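Local coordinates for pollen-specific leucine-rich repeat extensin-like protein 1 (Arabidopsis thaliana, PDB 6TME) that probably binds RALF-type signalling peptides through its leucine-rich repeats and so takes part in cell-wall control during pollen tube growth, at residues V215-N220 with N237-I242; L250-G255 with P275-G280; N258-F263 with A282-M287; Q286-Y291 with N310-Y315. All blocks are in the same frame, centred on the assembly; numbering follows the deposited sequence.

Overall arrangement
All four interactions join successive turns of one leucine-rich-repeat solenoid. Interactions 1, 3 and 4 lie along its row of parallel strands. Strands 238-240 and 262-264 are neighbours, so interaction 1 touches interaction 3, with centres about 13 Å apart. Interaction 3 passes directly into interaction 4, since both use strand 286-288 and share Gln286 and Met287; their centres are also about 13 Å apart. Interaction 2 joins the loops away from the strands. Its Ile254 packs on Phe263 of interaction 3, and its Leu250 and Leu278 touch Phe289 of interaction 4. Sugars are attached at Asn259 in interaction 3 and at Asn310 in interaction 4. Another protein chain touches interactions 1, 3 and 4 but not interaction 2.

Interaction 1 of 4, residues V215-N220 with N237-I242; sequences VTFAHN and NEIVFI
Val240, Ile242 and Phe217 bury the most surface in this contact, where two turns of a leucine-rich-repeat solenoid pair as parallel strands. Thr216 is in register with Val240, and their side chains run side by side. CG1 of Val240, anti to the backbone N (chi1 -176°), reaches CB of Ala218 at 3.9 Å. On the other face, Phe217 lies beside Phe241. The two ring planes are almost parallel, 3° apart, but slid so far that they barely overlap; the centroids are 5.4 Å apart. CD1 of Ile239 sits at the edge of the Phe217 ring, 4.1 Å from CE2. The backbone bonds Phe217 N to Val240 O at 2.8 Å. Beyond the strands, Asn220 ND2 turns back to Phe217 O, as expected of the repeat's asparagine, and Asn244 ND2 also reaches this oxygen. CG2 of Ile242 lies 3.9 Å from CE1 of His219, so an alanine at His219 would probably leave this methyl without its imidazole neighbour. Ile242 also packs on an apolar side chain of another protein chain. Ile242 O stands over one face of the His219 imidazole and accepts from His219 N at 2.6 Å.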
# COMPACT_ATOMS: atom_id res chain seq x y z
N VAL A 215 -1.83 3.06 3.66
CA VAL A 215 -1.62 1.66 4.01
C VAL A 215 -2.57 0.80 3.17
O VAL A 215 -3.78 1.04 3.16
CB VAL A 215 -1.87 1.39 5.51
CG1 VAL A 215 -1.52 -0.05 5.82
CG2 VAL A 215 -1.11 2.36 6.43
N THR A 216 -2.03 -0.21 2.48
CA THR A 216 -2.86 -1.17 1.76
C THR A 216 -2.66 -2.58 2.31
O THR A 216 -1.52 -3.03 2.51
CB THR A 216 -2.59 -1.15 0.24
OG1 THR A 216 -1.26 -1.62 -0.07
CG2 THR A 216 -2.79 0.27 -0.31
N PHE A 217 -3.79 -3.25 2.60
CA PHE A 217 -3.87 -4.66 2.99
C PHE A 217 -4.62 -5.51 1.97
O PHE A 217 -4.79 -6.72 2.19
CB PHE A 217 -4.63 -4.84 4.32
CG PHE A 217 -4.05 -4.12 5.48
CD1 PHE A 217 -3.11 -4.73 6.29
CD2 PHE A 217 -4.49 -2.84 5.80
CE1 PHE A 217 -2.58 -4.07 7.39
CE2 PHE A 217 -3.96 -2.17 6.89
CZ PHE A 217 -3.00 -2.79 7.68
N ALA A 218 -5.14 -4.89 0.91
CA ALA A 218 -6.06 -5.54 -0.01
C ALA A 218 -5.53 -6.90 -0.47
O ALA A 218 -4.33 -7.11 -0.59
CB ALA A 218 -6.29 -4.64 -1.23
N HIS A 219 -6.45 -7.84 -0.73
CA HIS A 219 -6.15 -9.13 -1.38
C HIS A 219 -5.08 -9.92 -0.62
O HIS A 219 -4.05 -10.34 -1.17
CB HIS A 219 -5.75 -8.91 -2.84
CG HIS A 219 -6.83 -8.28 -3.65
ND1 HIS A 219 -8.13 -8.75 -3.65
CD2 HIS A 219 -6.83 -7.19 -4.45
CE1 HIS A 219 -8.87 -7.99 -4.43
NE2 HIS A 219 -8.11 -7.03 -4.91
N ASN A 220 -5.35 -10.11 0.66
CA ASN A 220 -4.58 -11.06 1.46
C ASN A 220 -5.60 -12.01 2.09
O ASN A 220 -6.76 -12.09 1.65
CB ASN A 220 -3.71 -10.30 2.46
CG ASN A 220 -2.47 -9.75 1.81
OD1 ASN A 220 -1.55 -10.51 1.49
ND2 ASN A 220 -2.46 -8.43 1.56
N ASN A 237 -4.33 9.12 5.12
CA ASN A 237 -5.20 9.59 4.03
C ASN A 237 -5.95 8.49 3.31
O ASN A 237 -7.09 8.73 2.86
CB ASN A 237 -4.40 10.36 2.98
CG ASN A 237 -3.91 11.70 3.49
OD1 ASN A 237 -4.58 12.36 4.29
ND2 ASN A 237 -2.73 12.10 3.05
N GLU A 238 -5.35 7.30 3.15
CA GLU A 238 -5.88 6.22 2.31
C GLU A 238 -5.59 4.88 2.96
O GLU A 238 -4.43 4.58 3.27
CB GLU A 238 -5.29 6.26 0.89
CG GLU A 238 -5.47 7.60 0.18
CD GLU A 238 -4.79 7.72 -1.19
OE1 GLU A 238 -4.46 6.69 -1.83
OE2 GLU A 238 -4.59 8.89 -1.61
N ILE A 239 -6.63 4.08 3.18
CA ILE A 239 -6.48 2.74 3.74
C ILE A 239 -7.37 1.79 2.94
O ILE A 239 -8.54 2.08 2.69
CB ILE A 239 -6.82 2.70 5.25
CG1 ILE A 239 -6.40 1.35 5.85
CG2 ILE A 239 -8.31 3.00 5.54
CD1 ILE A 239 -5.78 1.47 7.22
N VAL A 240 -6.80 0.68 2.51
CA VAL A 240 -7.46 -0.22 1.57
C VAL A 240 -7.40 -1.64 2.13
O VAL A 240 -6.31 -2.17 2.33
CB VAL A 240 -6.83 -0.15 0.18
CG1 VAL A 240 -7.59 -1.01 -0.81
CG2 VAL A 240 -6.79 1.32 -0.30
N PHE A 241 -8.58 -2.23 2.38
CA PHE A 241 -8.75 -3.58 2.91
C PHE A 241 -9.40 -4.54 1.92
O PHE A 241 -9.71 -5.68 2.31
CB PHE A 241 -9.65 -3.59 4.15
CG PHE A 241 -9.15 -2.81 5.32
CD1 PHE A 241 -8.21 -3.36 6.19
CD2 PHE A 241 -9.69 -1.57 5.61
CE1 PHE A 241 -7.77 -2.65 7.30
CE2 PHE A 241 -9.27 -0.86 6.71
CZ PHE A 241 -8.31 -1.39 7.56
N ILE A 242 -9.68 -4.12 0.69
CA ILE A 242 -10.38 -4.93 -0.30
C ILE A 242 -9.98 -6.40 -0.25
O ILE A 242 -8.81 -6.75 -0.43
CB ILE A 242 -10.14 -4.38 -1.72
CG1 ILE A 242 -10.46 -2.91 -1.80
CG2 ILE A 242 -11.00 -5.14 -2.74
CD1 ILE A 242 -10.17 -2.34 -3.17

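Interaction 2 of 4, residues L250-G255 with P275-G280; sequences LPNEIG and PSTLSG
The pyrrolidine ring of Pro275 is met at two places by the preceding turn. Leu250 crosses it at about a right angle, with CB 3.7 Å from Pro275 CD. At another ring atom the flat amide of Asn252 comes in obliquely: OD1 is 3.2 Å from Pro275 CB. The Asn252 side chain has CG anti to the carbonyl carbon (chi1 -51°), which directs the amide at the proline. Asn252 opens the 3-10 segment 252-255, and Pro275 comes just before the segment 276-280. Such segments recur from turn to turn of the leucine-rich-repeat solenoid. Thr277 OG1 donates to Asn252 O at 2.8 Å, in the carbonyl plane and on a lone pair. Gly255 N, within its own turn, uses the same oxygen, so two donors grip it. A valine in place of Thr277 would probably cost Asn252 O its donor from the next loop and remove the hydroxyl tie between the loops. Gly255 has its CA 3.2 Å from Thr277 O, and a side chain here would run into that oxygen. Inward, Ile254 and Leu278 point the same way and touch through CG2 and CD2 at 3.6 Å. Leu278 also packs on Ile302 of helix 300-303, and Ser276 and Ser279 on its Asn301. Leu250 reaches Ile226, Phe289 and Phe294. The two segments lie in the loops after strands 245-247 and 269-271, before strands 262-264 and 286-288.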
# COMPACT_ATOMS: atom_id res chain seq x y z
N LEU A 250 -17.65 -2.65 12.31
CA LEU A 250 -16.74 -1.53 12.17
C LEU A 250 -16.57 -0.84 13.51
O LEU A 250 -17.57 -0.54 14.17
CB LEU A 250 -17.27 -0.53 11.15
CG LEU A 250 -17.14 -0.97 9.69
CD1 LEU A 250 -17.54 0.14 8.73
CD2 LEU A 250 -15.70 -1.45 9.43
N PRO A 251 -15.35 -0.59 13.97
CA PRO A 251 -15.20 0.18 15.21
C PRO A 251 -15.61 1.62 14.98
O PRO A 251 -15.23 2.24 13.98
CB PRO A 251 -13.71 0.05 15.56
CG PRO A 251 -13.04 -0.34 14.29
CD PRO A 251 -14.06 -1.16 13.52
N ASN A 252 -16.38 2.17 15.94
CA ASN A 252 -16.77 3.58 15.89
C ASN A 252 -15.56 4.50 15.79
O ASN A 252 -15.70 5.65 15.35
CB ASN A 252 -17.60 3.96 17.12
CG ASN A 252 -18.78 3.01 17.39
OD1 ASN A 252 -19.42 2.49 16.48
ND2 ASN A 252 -19.08 2.81 18.67
N GLU A 253 -14.38 4.03 16.21
CA GLU A 253 -13.18 4.86 16.20
C GLU A 253 -12.77 5.24 14.79
O GLU A 253 -12.02 6.21 14.63
CB GLU A 253 -12.04 4.13 16.90
CG GLU A 253 -12.22 3.97 18.42
CD GLU A 253 -13.23 2.88 18.81
OE1 GLU A 253 -13.78 2.20 17.90
OE2 GLU A 253 -13.46 2.68 20.02
N ILE A 254 -13.26 4.53 13.77
CA ILE A 254 -13.03 4.94 12.38
C ILE A 254 -13.40 6.41 12.17
O ILE A 254 -12.77 7.11 11.38
CB ILE A 254 -13.79 4.02 11.41
CG1 ILE A 254 -13.20 2.61 11.47
CG2 ILE A 254 -13.70 4.55 9.99
CD1 ILE A 254 -13.99 1.57 10.68
N GLY A 255 -14.41 6.90 12.89
CA GLY A 255 -14.85 8.27 12.70
C GLY A 255 -13.84 9.32 13.13
O GLY A 255 -14.04 10.50 12.81
N PRO A 275 -21.33 2.60 11.67
CA PRO A 275 -21.35 3.45 12.85
C PRO A 275 -21.70 4.88 12.47
O PRO A 275 -21.24 5.40 11.45
CB PRO A 275 -19.93 3.34 13.40
CG PRO A 275 -19.12 2.78 12.31
CD PRO A 275 -20.03 1.95 11.47
N SER A 276 -22.55 5.50 13.29
CA SER A 276 -22.92 6.90 13.09
C SER A 276 -21.73 7.83 13.20
O SER A 276 -21.77 8.95 12.68
CB SER A 276 -24.02 7.30 14.08
OG SER A 276 -23.67 6.89 15.40
N THR A 277 -20.67 7.40 13.89
CA THR A 277 -19.43 8.17 13.97
C THR A 277 -18.79 8.43 12.61
O THR A 277 -17.91 9.29 12.51
CB THR A 277 -18.43 7.44 14.87
OG1 THR A 277 -18.36 6.06 14.48
CG2 THR A 277 -18.85 7.52 16.32
N LEU A 278 -19.21 7.72 11.56
CA LEU A 278 -18.62 7.97 10.25
C LEU A 278 -18.90 9.38 9.75
O LEU A 278 -18.29 9.78 8.75
CB LEU A 278 -19.11 6.93 9.24
CG LEU A 278 -18.58 5.52 9.49
CD1 LEU A 278 -19.27 4.52 8.60
CD2 LEU A 278 -17.10 5.47 9.24
N SER A 279 -19.76 10.14 10.43
CA SER A 279 -19.93 11.54 10.03
C SER A 279 -18.70 12.37 10.34
O SER A 279 -18.60 13.50 9.86
CB SER A 279 -21.16 12.15 10.71
OG SER A 279 -21.03 12.17 12.12
N GLY A 280 -17.76 11.83 11.11
CA GLY A 280 -16.48 12.48 11.32
C GLY A 280 -15.49 12.37 10.18
O GLY A 280 -14.41 12.95 10.26

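Interaction 3 of 4, residues N258-F263 with A282-M287; sequences NNVTVF and ANVEQM. With NAG (2-acetamido-2-deoxy-beta-D-glucopyranose), chain G.
Thr261 O takes two backbone donors from the next turn of the leucine-rich-repeat solenoid, Glu285 N at 2.7 Å and Gln286 N at 2.9 Å. The Gln286 bond is the straighter, at 172°, while Glu285 N approaches tilted from the carbonyl plane. This oxygen lies where the loop passes into the parallel strands. Val262 is in register with Gln286, and Phe263 with Met287. Phe263 N continues the ladder by donating to Gln286 O at 3.0 Å. Before the strands, side chains and a water do the joining. The amide of Asn283 donates through ND2 to Asn258 O at 2.9 Å, with the acceptor in the amide plane and the bond nearly straight at 173°. Water 1 gives a proton to Val260 O and accepts from Asn283 N at 2.8 Å, so it bridges the two backbones. Val260 and Val284 point the same way, CG1 of the first 4.0 Å from CG2 of the second. Val284 CG2 also approaches Thr261 O, at 3.8 Å.

Further out, Lys307 NZ bonds Asn283 OD1 and so holds the amide from its other end. Thr261 OG1 reaches back to Asn237 O on the preceding turn. Glu285 OE1 bonds an aromatic side chain of another protein chain. At the outer end, Asn259 carries a glycan in an Asn-Val-Thr sequon. Its ND2 is bonded covalently to C1 of NAG (chain G), and the sugar's N2 makes a weak bond to Asn258 OD1 at 3.2 Å.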
# COMPACT_ATOMS: atom_id res chain seq x y z
N ASN A 258 -10.23 11.94 10.45
CA ASN A 258 -10.78 13.10 9.77
C ASN A 258 -9.96 13.56 8.57
O ASN A 258 -10.43 14.41 7.81
CB ASN A 258 -10.96 14.25 10.76
CG ASN A 258 -9.70 14.57 11.51
OD1 ASN A 258 -8.73 13.80 11.45
ND2 ASN A 258 -9.68 15.69 12.21
N ASN A 259 -8.77 13.02 8.34
CA ASN A 259 -8.01 13.35 7.13
C ASN A 259 -8.09 12.27 6.06
O ASN A 259 -7.45 12.41 5.02
CB ASN A 259 -6.54 13.63 7.47
CG ASN A 259 -6.36 14.96 8.21
OD1 ASN A 259 -7.01 15.96 7.89
ND2 ASN A 259 -5.48 14.97 9.20
N VAL A 260 -8.89 11.22 6.27
CA VAL A 260 -9.00 10.13 5.30
C VAL A 260 -9.75 10.60 4.05
O VAL A 260 -10.81 11.22 4.15
CB VAL A 260 -9.69 8.93 5.95
CG1 VAL A 260 -10.40 8.08 4.91
CG2 VAL A 260 -8.67 8.09 6.72
N THR A 261 -9.21 10.30 2.88
CA THR A 261 -9.91 10.51 1.62
C THR A 261 -10.42 9.23 0.97
O THR A 261 -11.30 9.29 0.10
CB THR A 261 -9.01 11.21 0.59
OG1 THR A 261 -7.84 10.41 0.35
CG2 THR A 261 -8.60 12.59 1.09
N VAL A 262 -9.84 8.08 1.34
CA VAL A 262 -10.13 6.81 0.70
C VAL A 262 -10.25 5.80 1.82
O VAL A 262 -9.25 5.49 2.49
CB VAL A 262 -9.04 6.36 -0.29
CG1 VAL A 262 -9.38 4.95 -0.77
CG2 VAL A 262 -8.90 7.32 -1.47
N PHE A 263 -11.44 5.26 2.02
CA PHE A 263 -11.66 4.19 2.98
C PHE A 263 -12.42 3.08 2.26
O PHE A 263 -13.62 3.19 1.99
CB PHE A 263 -12.43 4.68 4.22
CG PHE A 263 -12.43 3.68 5.34
CD1 PHE A 263 -13.31 2.61 5.33
CD2 PHE A 263 -11.50 3.76 6.35
CE1 PHE A 263 -13.27 1.66 6.33
CE2 PHE A 263 -11.45 2.81 7.35
CZ PHE A 263 -12.34 1.76 7.34
N ALA A 282 -14.64 13.89 7.63
CA ALA A 282 -14.88 15.18 6.99
C ALA A 282 -14.19 15.30 5.63
O ALA A 282 -14.55 16.18 4.85
CB ALA A 282 -14.42 16.31 7.92
N ASN A 283 -13.22 14.43 5.33
CA ASN A 283 -12.47 14.54 4.08
C ASN A 283 -12.68 13.37 3.13
O ASN A 283 -12.10 13.39 2.04
CB ASN A 283 -10.96 14.67 4.37
CG ASN A 283 -10.52 16.11 4.54
OD1 ASN A 283 -10.45 16.88 3.57
ND2 ASN A 283 -10.24 16.50 5.78
N VAL A 284 -13.47 12.36 3.50
CA VAL A 284 -13.49 11.14 2.71
C VAL A 284 -14.07 11.45 1.34
O VAL A 284 -15.05 12.20 1.21
CB VAL A 284 -14.24 10.01 3.42
CG1 VAL A 284 -15.74 10.16 3.31
CG2 VAL A 284 -13.78 8.66 2.86
N GLU A 285 -13.41 10.95 0.30
CA GLU A 285 -13.87 11.13 -1.06
C GLU A 285 -14.39 9.85 -1.68
O GLU A 285 -15.44 9.85 -2.34
CB GLU A 285 -12.73 11.69 -1.92
CG GLU A 285 -12.41 13.14 -1.61
CD GLU A 285 -11.08 13.59 -2.19
OE1 GLU A 285 -10.57 12.91 -3.12
OE2 GLU A 285 -10.52 14.59 -1.70
N GLN A 286 -13.68 8.76 -1.43
CA GLN A 286 -14.03 7.42 -1.90
C GLN A 286 -14.29 6.57 -0.68
O GLN A 286 -13.44 6.48 0.21
CB GLN A 286 -12.89 6.83 -2.74
CG GLN A 286 -12.47 7.67 -3.94
CD GLN A 286 -13.43 7.55 -5.11
OE1 GLN A 286 -14.02 6.49 -5.36
NE2 GLN A 286 -13.60 8.64 -5.83
N MET A 287 -15.48 5.99 -0.61
CA MET A 287 -15.85 5.12 0.51
C MET A 287 -16.60 3.93 -0.07
O MET A 287 -17.62 4.11 -0.74
CB MET A 287 -16.70 5.87 1.55
CG MET A 287 -16.73 5.15 2.90
SD MET A 287 -17.10 6.20 4.33
CE MET A 287 -18.72 6.80 3.91
C1 NAG G . -5.23 16.13 10.03
C2 NAG G . -4.80 15.64 11.41
C3 NAG G . -4.68 16.82 12.36
C4 NAG G . -3.72 17.85 11.78
C5 NAG G . -4.12 18.24 10.36
C6 NAG G . -3.09 19.11 9.68
C7 NAG G . -5.40 13.34 12.01
C8 NAG G . -4.02 12.96 11.56
N2 NAG G . -5.71 14.64 11.92
O4 NAG G . -3.71 19.02 12.60
O5 NAG G . -4.27 17.06 9.53
O6 NAG G . -3.15 18.97 8.27
O7 NAG G . -6.19 12.50 12.44
O HOH W 1 -12.01 12.09 6.28

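Interaction 4 of 4, residues Q286-Y291 with N310-Y315; sequences QMDFSY and NFTFSY. With NAG (2-acetamido-2-deoxy-beta-D-glucopyranose), chain E; NAG (2-acetamido-2-deoxy-beta-D-glucopyranose), chain B.
Parallel strands 286-288 and 310-312 are neighbouring rungs of the leucine-rich-repeat solenoid, and their polar face carries a glycan. Asn310 is bonded through ND2 to C1 of NAG (chain E) in an Asn-Phe-Thr sequon. The same ND2 donates to Gln286 OE1 at 3.0 Å, on a lone pair, with the two amide planes 69° apart. This bond should limit turning of the glycosylated amide. Asp288 OD1 accepts from Ser290 N at 2.8 Å, which makes an Asx turn, and takes a second bond from Ser290 OG on its syn lone pair. Asp288 OD2 takes a weak bond from O6 of NAG (chain E). On the apolar side, Met287 CE lies over one face of the Phe311 ring, toward its rim and 4.2 Å from CE1. Phe313 CD1 is centred over the opposite face. Phe289 CD2 meets the ring edge, 3.8 Å from Phe311 CE1. At the far end Tyr291 and Tyr315 form an offset stack, planes at 7° and centroids 4.3 Å apart. Tyr291 N bonds Ser314 O at 3.0 Å. Strand 262-264 flanks strand 286-288, and strand 334-336 flanks strand 310-312. Helix 300-303 packs on Met287 and Phe311 through Ile302.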
# COMPACT_ATOMS: atom_id res chain seq x y z
N GLN A 286 -13.68 8.76 -1.43
CA GLN A 286 -14.03 7.42 -1.90
C GLN A 286 -14.29 6.57 -0.68
O GLN A 286 -13.44 6.48 0.21
CB GLN A 286 -12.89 6.83 -2.74
CG GLN A 286 -12.47 7.67 -3.94
CD GLN A 286 -13.43 7.55 -5.11
OE1 GLN A 286 -14.02 6.49 -5.36
NE2 GLN A 286 -13.60 8.64 -5.83
N MET A 287 -15.48 5.99 -0.61
CA MET A 287 -15.85 5.12 0.51
C MET A 287 -16.60 3.93 -0.07
O MET A 287 -17.62 4.11 -0.74
CB MET A 287 -16.70 5.87 1.55
CG MET A 287 -16.73 5.15 2.90
SD MET A 287 -17.10 6.20 4.33
CE MET A 287 -18.72 6.80 3.91
N ASP A 288 -16.08 2.74 0.18
CA ASP A 288 -16.57 1.50 -0.43
C ASP A 288 -16.77 0.47 0.67
O ASP A 288 -15.80 0.01 1.28
CB ASP A 288 -15.58 0.96 -1.48
CG ASP A 288 -16.14 -0.24 -2.27
OD1 ASP A 288 -17.18 -0.80 -1.90
OD2 ASP A 288 -15.54 -0.62 -3.29
N PHE A 289 -18.03 0.10 0.93
CA PHE A 289 -18.33 -1.00 1.85
C PHE A 289 -18.95 -2.18 1.14
O PHE A 289 -19.51 -3.06 1.81
CB PHE A 289 -19.26 -0.55 2.97
CG PHE A 289 -18.70 0.52 3.85
CD1 PHE A 289 -17.55 0.30 4.57
CD2 PHE A 289 -19.33 1.73 3.97
CE1 PHE A 289 -17.05 1.28 5.39
CE2 PHE A 289 -18.83 2.70 4.80
CZ PHE A 289 -17.69 2.49 5.50
N SER A 290 -18.90 -2.22 -0.19
CA SER A 290 -19.60 -3.27 -0.93
C SER A 290 -19.12 -4.66 -0.50
O SER A 290 -18.03 -4.84 0.05
CB SER A 290 -19.41 -3.08 -2.44
OG SER A 290 -18.11 -3.45 -2.84
N TYR A 291 -19.99 -5.65 -0.73
CA TYR A 291 -19.67 -7.08 -0.56
C TYR A 291 -19.28 -7.38 0.89
O TYR A 291 -18.18 -7.86 1.19
CB TYR A 291 -18.57 -7.52 -1.51
CG TYR A 291 -19.00 -7.57 -2.94
CD1 TYR A 291 -19.66 -8.68 -3.44
CD2 TYR A 291 -18.73 -6.50 -3.80
CE1 TYR A 291 -20.07 -8.73 -4.74
CE2 TYR A 291 -19.14 -6.53 -5.11
CZ TYR A 291 -19.81 -7.65 -5.58
OH TYR A 291 -20.22 -7.72 -6.90
N ASN A 310 -17.99 9.30 -4.17
CA ASN A 310 -18.25 7.95 -4.65
C ASN A 310 -18.47 7.08 -3.42
O ASN A 310 -17.54 6.86 -2.64
CB ASN A 310 -17.10 7.41 -5.51
CG ASN A 310 -17.47 6.16 -6.29
OD1 ASN A 310 -18.64 5.87 -6.48
ND2 ASN A 310 -16.47 5.43 -6.76
N PHE A 311 -19.71 6.64 -3.20
CA PHE A 311 -20.07 5.88 -2.02
C PHE A 311 -20.78 4.62 -2.49
O PHE A 311 -21.93 4.68 -2.95
CB PHE A 311 -20.94 6.71 -1.07
CG PHE A 311 -21.42 5.97 0.17
CD1 PHE A 311 -20.75 4.86 0.66
CD2 PHE A 311 -22.56 6.41 0.85
CE1 PHE A 311 -21.20 4.20 1.80
CE2 PHE A 311 -23.01 5.76 1.98
CZ PHE A 311 -22.34 4.65 2.46
N THR A 312 -20.09 3.48 -2.38
CA THR A 312 -20.53 2.17 -2.85
C THR A 312 -20.86 1.31 -1.64
O THR A 312 -19.99 1.05 -0.81
CB THR A 312 -19.41 1.51 -3.67
OG1 THR A 312 -19.06 2.33 -4.79
CG2 THR A 312 -19.79 0.09 -4.13
N PHE A 313 -22.12 0.89 -1.51
CA PHE A 313 -22.52 0.06 -0.38
C PHE A 313 -23.32 -1.14 -0.87
O PHE A 313 -24.14 -1.70 -0.14
CB PHE A 313 -23.29 0.87 0.67
CG PHE A 313 -24.40 1.74 0.10
CD1 PHE A 313 -24.11 2.94 -0.54
CD2 PHE A 313 -25.73 1.38 0.26
CE1 PHE A 313 -25.13 3.75 -1.04
CE2 PHE A 313 -26.76 2.18 -0.22
CZ PHE A 313 -26.47 3.37 -0.88
N SER A 314 -23.06 -1.56 -2.11
CA SER A 314 -23.81 -2.62 -2.74
C SER A 314 -23.44 -3.98 -2.14
O SER A 314 -22.43 -4.12 -1.45
CB SER A 314 -23.54 -2.58 -4.25
OG SER A 314 -22.21 -2.96 -4.48
N TYR A 315 -24.27 -4.99 -2.42
CA TYR A 315 -24.06 -6.35 -1.92
C TYR A 315 -23.85 -6.36 -0.41
O TYR A 315 -22.80 -6.76 0.11
CB TYR A 315 -22.89 -7.03 -2.63
CG TYR A 315 -23.18 -7.19 -4.07
CD1 TYR A 315 -23.90 -8.29 -4.53
CD2 TYR A 315 -22.80 -6.21 -4.98
CE1 TYR A 315 -24.21 -8.42 -5.86
CE2 TYR A 315 -23.11 -6.34 -6.32
CZ TYR A 315 -23.82 -7.45 -6.75
OH TYR A 315 -24.13 -7.59 -8.07
C1 NAG E . -16.68 4.20 -7.51
C2 NAG E . -15.87 4.17 -8.80
C3 NAG E . -16.01 2.81 -9.47
C4 NAG E . -15.56 1.71 -8.52
C5 NAG E . -16.37 1.77 -7.23
C6 NAG E . -15.81 0.86 -6.16
C7 NAG E . -15.70 6.46 -9.70
C8 NAG E . -16.22 7.43 -10.71
N2 NAG E . -16.26 5.24 -9.70
O3 NAG E . -15.18 2.77 -10.64
O4 NAG E . -15.64 0.42 -9.13
O5 NAG E . -16.31 3.10 -6.67
O6 NAG E . -14.59 1.37 -5.64
O7 NAG E . -14.81 6.76 -8.90
C1 NAG B . -16.03 -3.37 -9.77
C2 NAG B . -16.16 -2.20 -8.80
C3 NAG B . -15.65 -0.92 -9.44
C4 NAG B . -14.24 -1.12 -10.01
C5 NAG B . -14.17 -2.38 -10.87
C6 NAG B . -12.76 -2.74 -11.28
C7 NAG B . -17.96 -2.31 -7.12
C8 NAG B . -19.43 -2.11 -6.86
N2 NAG B . -17.55 -2.05 -8.37
O1 NAG B . -16.48 -4.55 -9.18
O4 NAG B . -13.90 -0.01 -10.82
O5 NAG B . -14.68 -3.51 -10.15
O6 NAG B . -12.63 -4.14 -11.51
O7 NAG B . -17.19 -2.69 -6.24